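Local coordinates for protein galactose mutarotase related enzyme (Lactobacillus casei, PDB 3Q1N) that probably binds carbohydrate and acts as an isomerase of the aldose 1-epimerase (galactose mutarotase) family, at residues A[108-113]-A[129-134]. Residues are numbered along the deposited sequence; the frame is centred on the assembly and turned at random.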
loop_
_atom_site.group_PDB
_atom_site.type_symbol
_atom_site.label_atom_id
_atom_site.label_comp_id
_atom_site.label_asym_id
_atom_site.label_seq_id
_atom_site.Cartn_x
_atom_site.Cartn_y
_atom_site.Cartn_z
ATOM N N GLU A 108 16.575 -15.822 -0.869
ATOM C CA GLU A 108 16.223 -15.753 -2.270
ATOM C C GLU A 108 14.709 -15.676 -2.449
ATOM O O GLU A 108 13.933 -16.400 -1.808
ATOM C CB GLU A 108 16.836 -16.929 -3.058
ATOM C CG GLU A 108 18.340 -17.000 -2.898
ATOM C CD GLU A 108 19.014 -17.870 -3.919
ATOM O OE1 GLU A 108 18.350 -18.687 -4.563
ATOM O OE2 GLU A 108 20.268 -17.742 -4.047
ATOM N N TYR A 109 14.285 -14.727 -3.287
ATOM C CA TYR A 109 12.867 -14.503 -3.517
ATOM C C TYR A 109 12.578 -14.081 -4.920
ATOM O O TYR A 109 13.467 -13.562 -5.630
ATOM C CB TYR A 109 12.296 -13.458 -2.519
ATOM C CG TYR A 109 12.768 -12.015 -2.764
ATOM C CD1 TYR A 109 12.138 -11.198 -3.732
ATOM C CD2 TYR A 109 13.874 -11.486 -2.077
ATOM C CE1 TYR A 109 12.574 -9.917 -3.943
ATOM C CE2 TYR A 109 14.325 -10.209 -2.308
ATOM C CZ TYR A 109 13.681 -9.416 -3.231
ATOM O OH TYR A 109 14.130 -8.114 -3.484
ATOM N N THR A 110 11.312 -14.231 -5.285
ATOM C CA THR A 110 10.787 -13.575 -6.481
ATOM C C THR A 110 9.569 -12.763 -6.069
ATOM O O THR A 110 8.731 -13.241 -5.327
ATOM C CB THR A 110 10.390 -14.545 -7.577
ATOM O OG1 THR A 110 11.500 -15.365 -7.945
ATOM C CG2 THR A 110 9.912 -13.783 -8.839
ATOM N N LEU A 111 9.518 -11.500 -6.517
ATOM C CA LEU A 111 8.356 -10.680 -6.342
ATOM C C LEU A 111 7.904 -10.270 -7.716
ATOM O O LEU A 111 8.607 -9.547 -8.410
ATOM C CB LEU A 111 8.673 -9.450 -5.465
ATOM C CG LEU A 111 7.585 -8.411 -5.315
ATOM C CD1 LEU A 111 6.304 -9.058 -4.723
ATOM C CD2 LEU A 111 8.105 -7.232 -4.436
ATOM N N ALA A 112 6.720 -10.736 -8.107
ATOM C CA ALA A 112 6.214 -10.479 -9.438
ATOM C C ALA A 112 4.922 -9.700 -9.317
ATOM O O ALA A 112 4.092 -9.975 -8.455
ATOM C CB ALA A 112 6.031 -11.763 -10.265
ATOM N N VAL A 113 4.786 -8.686 -10.172
ATOM C CA VAL A 113 3.618 -7.820 -10.176
ATOM C C VAL A 113 3.126 -7.653 -11.621
ATOM O O VAL A 113 3.911 -7.247 -12.482
ATOM C CB VAL A 113 4.012 -6.430 -9.573
ATOM C CG1 VAL A 113 2.794 -5.543 -9.342
ATOM C CG2 VAL A 113 4.849 -6.616 -8.285
ATOM N N THR A 129 7.236 -15.373 -4.099
ATOM C CA THR A 129 7.729 -16.754 -4.063
ATOM C C THR A 129 8.985 -16.797 -3.201
ATOM O O THR A 129 9.900 -15.995 -3.384
ATOM C CB THR A 129 8.061 -17.296 -5.463
ATOM O OG1 THR A 129 6.900 -17.166 -6.308
ATOM C CG2 THR A 129 8.391 -18.806 -5.370
ATOM N N ASN A 130 8.999 -17.779 -2.315
ATOM C CA ASN A 130 10.162 -18.125 -1.486
ATOM C C ASN A 130 11.061 -19.041 -2.304
ATOM O O ASN A 130 10.789 -20.232 -2.424
ATOM C CB ASN A 130 9.730 -18.808 -0.167
ATOM C CG ASN A 130 10.917 -19.162 0.695
ATOM O OD1 ASN A 130 12.034 -18.736 0.349
ATOM N ND2 ASN A 130 10.714 -19.936 1.791
ATOM N N ASP A 131 12.137 -18.503 -2.848
ATOM C CA ASP A 131 13.076 -19.285 -3.615
ATOM C C ASP A 131 14.210 -19.863 -2.750
ATOM O O ASP A 131 15.111 -20.509 -3.277
ATOM C CB ASP A 131 13.699 -18.452 -4.744
ATOM C CG ASP A 131 12.702 -18.061 -5.816
ATOM O OD1 ASP A 131 11.750 -18.840 -6.100
ATOM O OD2 ASP A 131 12.936 -16.990 -6.390
ATOM N N ASP A 132 14.105 -19.723 -1.441
ATOM C CA ASP A 132 15.142 -20.154 -0.512
ATOM C C ASP A 132 14.787 -21.547 0.037
ATOM O O ASP A 132 13.665 -22.036 -0.090
ATOM C CB ASP A 132 15.169 -19.181 0.677
ATOM C CG ASP A 132 16.551 -18.963 1.212
ATOM O OD1 ASP A 132 17.329 -18.172 0.616
ATOM O OD2 ASP A 132 16.898 -19.635 2.190
ATOM N N SER A 133 15.776 -22.183 0.658
ATOM C CA SER A 133 15.566 -23.404 1.438
ATOM C C SER A 133 15.024 -23.101 2.836
ATOM O O SER A 133 14.434 -23.953 3.465
ATOM C CB SER A 133 16.886 -24.193 1.571
ATOM O OG SER A 133 17.846 -23.455 2.301
ATOM N N LYS A 134 15.263 -21.890 3.316
ATOM C CA LYS A 134 14.791 -21.487 4.630
ATOM C C LYS A 134 13.348 -21.018 4.521
ATOM O O LYS A 134 12.942 -20.532 3.475
ATOM C CB LYS A 134 15.631 -20.333 5.205
ATOM C CG LYS A 134 17.085 -20.726 5.433
ATOM C CD LYS A 134 17.804 -19.592 6.172
ATOM C CE LYS A 134 17.970 -18.296 5.394
ATOM N NZ LYS A 134 18.699 -18.477 4.078
HETATM O O HOH W 1 6.939 -14.737 -7.551
#
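This is the open end of the antiparallel beta hairpin formed by strands 109-118 and 121-130, where Thr110 pairs with Thr129. The two threonines form a hydrogen-bonded pair: Thr110 N gives to Thr129 O (3.0 Å), and Thr129 N gives to Thr110 O (2.9 Å). A water links Thr129 OG1 to Thr110 O, the latter weakly. Beyond this pair, residues 131-132 continue the contact through backbone and side-chain bonds. The Asp131 carboxylate reaches across to the facing strand, and its OD2 accepts from Thr110 OG1 (2.7 Å) on the syn lone pair. With OG1 anti to its carbonyl carbon (chi1 -57°), the Thr110 hydroxyl is placed to meet this carboxylate. Asp131 N bonds Glu108 O (3.0 Å) from above the carbonyl plane, a bent bond of 133°. Asp132 OD1 then receives Glu108 N (2.9 Å) on its anti side, somewhat out of the carboxylate plane, in a nearly straight bond of 167°. Its OD2 takes Lys134 N, making an Asx turn, and Lys134 NZ in a salt bridge. Replacing Asp132 by an alanine would probably leave Glu108 N and Lys134 N without their acceptor and Lys134 NZ without its salt-bridge mate, though NZ would keep Pro106 O. Asn130 OD1 accepts from Asp132 N (2.9 Å), while its ND2 donates to Lys134 O, nearly in the amide plane, and to Leu279 O. Two successive Asx turns thus lead out of a hairpin in the large antiparallel sheet of this mutarotase-like beta fold.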